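Side-chain contact in pleckstrin homology domain-containing family A member 8 (Homo sapiens, PDB 5KDI), which probably transfers simple glycosphingolipids such as glucosylceramide between membranes, enclosing the lipid in a GLTP-fold domain: residues F145-A148 / L149-A152. The protein carries 2 engineered substitutions. Residues are numbered along the deposited sequence; the frame is centred on the assembly and turned at random.
Sequences FALA and LRAA. With 6S8 ((~{Z})-~{N}-[(~{E},2~{S},3~{R})-1-[(2~{R},3~{R},4~{S},5~{R},6~{R})-6-(hydroxymethyl)-3,4,5-tris(oxidanyl)oxan-2-yl]oxy-3-oxidanyl-octadec-4-en-2-yl]octadec-9-enamide), chain C.
The ring of F145, near the C-terminal end of helix 139-150, is shared between protein and lipid: one face receives CB of L149, while its edge lies against the sphingoid chain of the bound glycosphingolipid. This helix belongs to the all-helical GLTP fold, in which hydrocarbon chains lie among helices. CG of F145 is anti to the backbone N (chi1 176°) and beside the carbonyl carbon, which lays the ring alongside the next turn and brings CE2 within 4.1 Å of L149 CD2. On the lipid side, F145 CD1 is 3.7 Å from C11 of 6S8, and C12 sits in the ring plane. A148 adds a methyl beside the same carbon, CB to 6S8 C11 being 3.8 Å; so small a side chain lets the chain run close to the helix. L149, branched and apolar, packs between F145 and L125 of helix 121-131, and Y129 of that helix stacks with the F145 ring.

Backbone bonds hold this spacing. L149 N donates to F145 O (2.9 Å), and R150 N to A146 O. A151 N makes weak bonds to both L147 O and A148 O, and A152 N bonds to L149 O. On the exposed side, the extended chain of R150 runs back alongside the preceding turn, its CG set beside the backbone N (chi1 -69°), leaving its charged end at the surface. Its guanidinium has A146 O over one face, and NH1 comes 3.9 Å from both A146 CB and L147 CD2.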
loop_
_atom_site.group_PDB
_atom_site.type_symbol
_atom_site.label_atom_id
_atom_site.label_comp_id
_atom_site.label_asym_id
_atom_site.label_seq_id
_atom_site.Cartn_x
_atom_site.Cartn_y
_atom_site.Cartn_z
ATOM N N PHE A 145 -4.192 7.567 14.515
ATOM C CA PHE A 145 -2.822 7.451 14.030
ATOM C C PHE A 145 -1.871 7.684 15.188
ATOM O O PHE A 145 -0.864 6.971 15.350
ATOM C CB PHE A 145 -2.495 8.437 12.940
ATOM C CG PHE A 145 -1.041 8.350 12.516
ATOM C CD1 PHE A 145 -0.582 7.249 11.800
ATOM C CD2 PHE A 145 -0.101 9.297 12.978
ATOM C CE1 PHE A 145 0.782 7.158 11.500
ATOM C CE2 PHE A 145 1.221 9.205 12.642
ATOM C CZ PHE A 145 1.649 8.134 11.933
ATOM N N ALA A 146 -2.135 8.697 15.975
ATOM C CA ALA A 146 -1.228 9.000 17.089
ATOM C C ALA A 146 -1.137 7.820 18.102
ATOM O O ALA A 146 -0.061 7.524 18.627
ATOM C CB ALA A 146 -1.665 10.285 17.812
ATOM N N LEU A 147 -2.233 7.095 18.269
ATOM C CA LEU A 147 -2.261 5.868 19.078
ATOM C C LEU A 147 -1.401 4.775 18.474
ATOM O O LEU A 147 -0.583 4.177 19.163
ATOM C CB LEU A 147 -3.703 5.327 19.350
ATOM C CG LEU A 147 -4.677 6.128 20.227
ATOM C CD1 LEU A 147 -6.161 5.631 20.137
ATOM C CD2 LEU A 147 -4.248 6.052 21.707
ATOM N N ALA A 148 -1.534 4.568 17.179
ATOM C CA ALA A 148 -0.802 3.568 16.461
ATOM C C ALA A 148 0.709 3.868 16.584
ATOM O O ALA A 148 1.508 2.968 16.821
ATOM C CB ALA A 148 -1.223 3.531 14.977
ATOM N N LEU A 149 1.050 5.151 16.432
ATOM C CA LEU A 149 2.433 5.607 16.433
ATOM C C LEU A 149 3.105 5.300 17.776
ATOM O O LEU A 149 4.280 4.874 17.831
ATOM C CB LEU A 149 2.475 7.120 16.035
ATOM C CG LEU A 149 3.818 7.819 16.038
ATOM C CD1 LEU A 149 4.619 7.232 14.900
ATOM C CD2 LEU A 149 3.647 9.343 15.904
ATOM N N ARG A 150 2.366 5.506 18.868
ATOM C CA ARG A 150 2.911 5.191 20.198
ATOM C C ARG A 150 3.277 3.736 20.367
ATOM O O ARG A 150 4.136 3.407 21.198
ATOM C CB ARG A 150 1.938 5.673 21.298
ATOM C CG ARG A 150 1.858 7.176 21.410
ATOM C CD ARG A 150 0.726 7.620 22.315
ATOM N NE ARG A 150 0.554 9.060 22.206
ATOM C CZ ARG A 150 -0.547 9.664 21.780
ATOM N NH1 ARG A 150 -1.621 8.959 21.436
ATOM N NH2 ARG A 150 -0.569 10.980 21.716
ATOM N N ALA A 151 2.600 2.881 19.619
ATOM C CA ALA A 151 2.788 1.397 19.670
ATOM C C ALA A 151 3.747 0.906 18.569
ATOM O O ALA A 151 3.875 -0.286 18.348
ATOM C CB ALA A 151 1.439 0.643 19.530
ATOM N N ALA A 152 4.409 1.826 17.892
ATOM C CA ALA A 152 5.352 1.473 16.834
ATOM C C ALA A 152 6.415 0.519 17.349
ATOM O O ALA A 152 6.930 0.666 18.495
ATOM C CB ALA A 152 5.996 2.709 16.237
HETATM C C1 6S8 C . -10.754 5.950 5.500
HETATM C C2 6S8 C . -9.501 5.815 6.336
HETATM N N2 6S8 C . -8.534 5.011 5.603
HETATM C C3 6S8 C . -9.848 5.128 7.688
HETATM O O3 6S8 C . -10.863 5.938 8.319
HETATM C C4 6S8 C . -8.633 5.030 8.533
HETATM C C5 6S8 C . -8.167 3.843 8.931
HETATM C C6 6S8 C . -6.961 3.612 9.799
HETATM C C7 6S8 C . -6.130 4.806 10.192
HETATM C C8 6S8 C . -5.390 4.332 11.412
HETATM C C9 6S8 C . -4.100 5.065 11.457
HETATM C C10 6S8 C . -3.143 4.427 10.485
HETATM C C11 6S8 C . -1.935 3.824 11.227
HETATM C C12 6S8 C . -0.753 3.780 10.276
HETATM C C13 6S8 C . -0.040 2.441 10.161
HETATM C C14 6S8 C . 0.890 2.088 11.310
HETATM C C15 6S8 C . 2.102 1.277 10.827
HETATM C C16 6S8 C . 2.462 0.011 11.584
HETATM C C17 6S8 C . 3.885 -0.147 12.143
HETATM C C18 6S8 C . 5.012 -0.264 11.128
HETATM C C1A 6S8 C . -12.034 4.626 3.951
HETATM O O1A 6S8 C . -11.329 4.686 5.173
HETATM C C2A 6S8 C . -12.072 3.206 3.459
HETATM O O2A 6S8 C . -10.718 2.773 3.225
HETATM C C3A 6S8 C . -12.985 3.051 2.244
HETATM O O3A 6S8 C . -13.104 1.683 1.922
HETATM C C4A 6S8 C . -14.337 3.668 2.545
HETATM O O4A 6S8 C . -15.097 2.838 3.419
HETATM O O5A 6S8 C . -15.295 6.953 4.101
HETATM C C5M 6S8 C . -14.164 5.084 3.063
HETATM C C6A 6S8 C . -15.493 5.706 3.403
HETATM O O6A 6S8 C . -13.348 5.053 4.238
HETATM C CAA 6S8 C . -7.307 5.428 5.329
HETATM O OAA 6S8 C . -6.877 6.554 5.565
HETATM C CAB 6S8 C . -6.465 4.411 4.620
HETATM C CAC 6S8 C . -5.894 3.698 5.881
HETATM C CAD 6S8 C . -4.432 3.645 5.784
HETATM C CAE 6S8 C . -4.077 2.186 5.739
HETATM C CAF 6S8 C . -2.559 2.148 5.633
HETATM C CAG 6S8 C . -2.118 1.184 4.517
HETATM C CAH 6S8 C . -0.863 0.405 4.928
HETATM C CAI 6S8 C . 0.266 1.392 4.984
HETATM C CAJ 6S8 C . 1.230 1.371 5.909
HETATM C CAK 6S8 C . 1.357 0.353 6.996
HETATM C CAL 6S8 C . 2.852 0.480 7.313
HETATM C CAM 6S8 C . 3.457 -0.732 7.991
HETATM C CAN 6S8 C . 3.287 -1.952 7.136
HETATM C CAO 6S8 C . 4.409 -2.927 7.410
HETATM C CAP 6S8 C . 5.566 -2.758 6.465
HETATM C CAQ 6S8 C . 5.969 -4.060 5.849
HETATM C CAR 6S8 C . 6.405 -3.771 4.469
#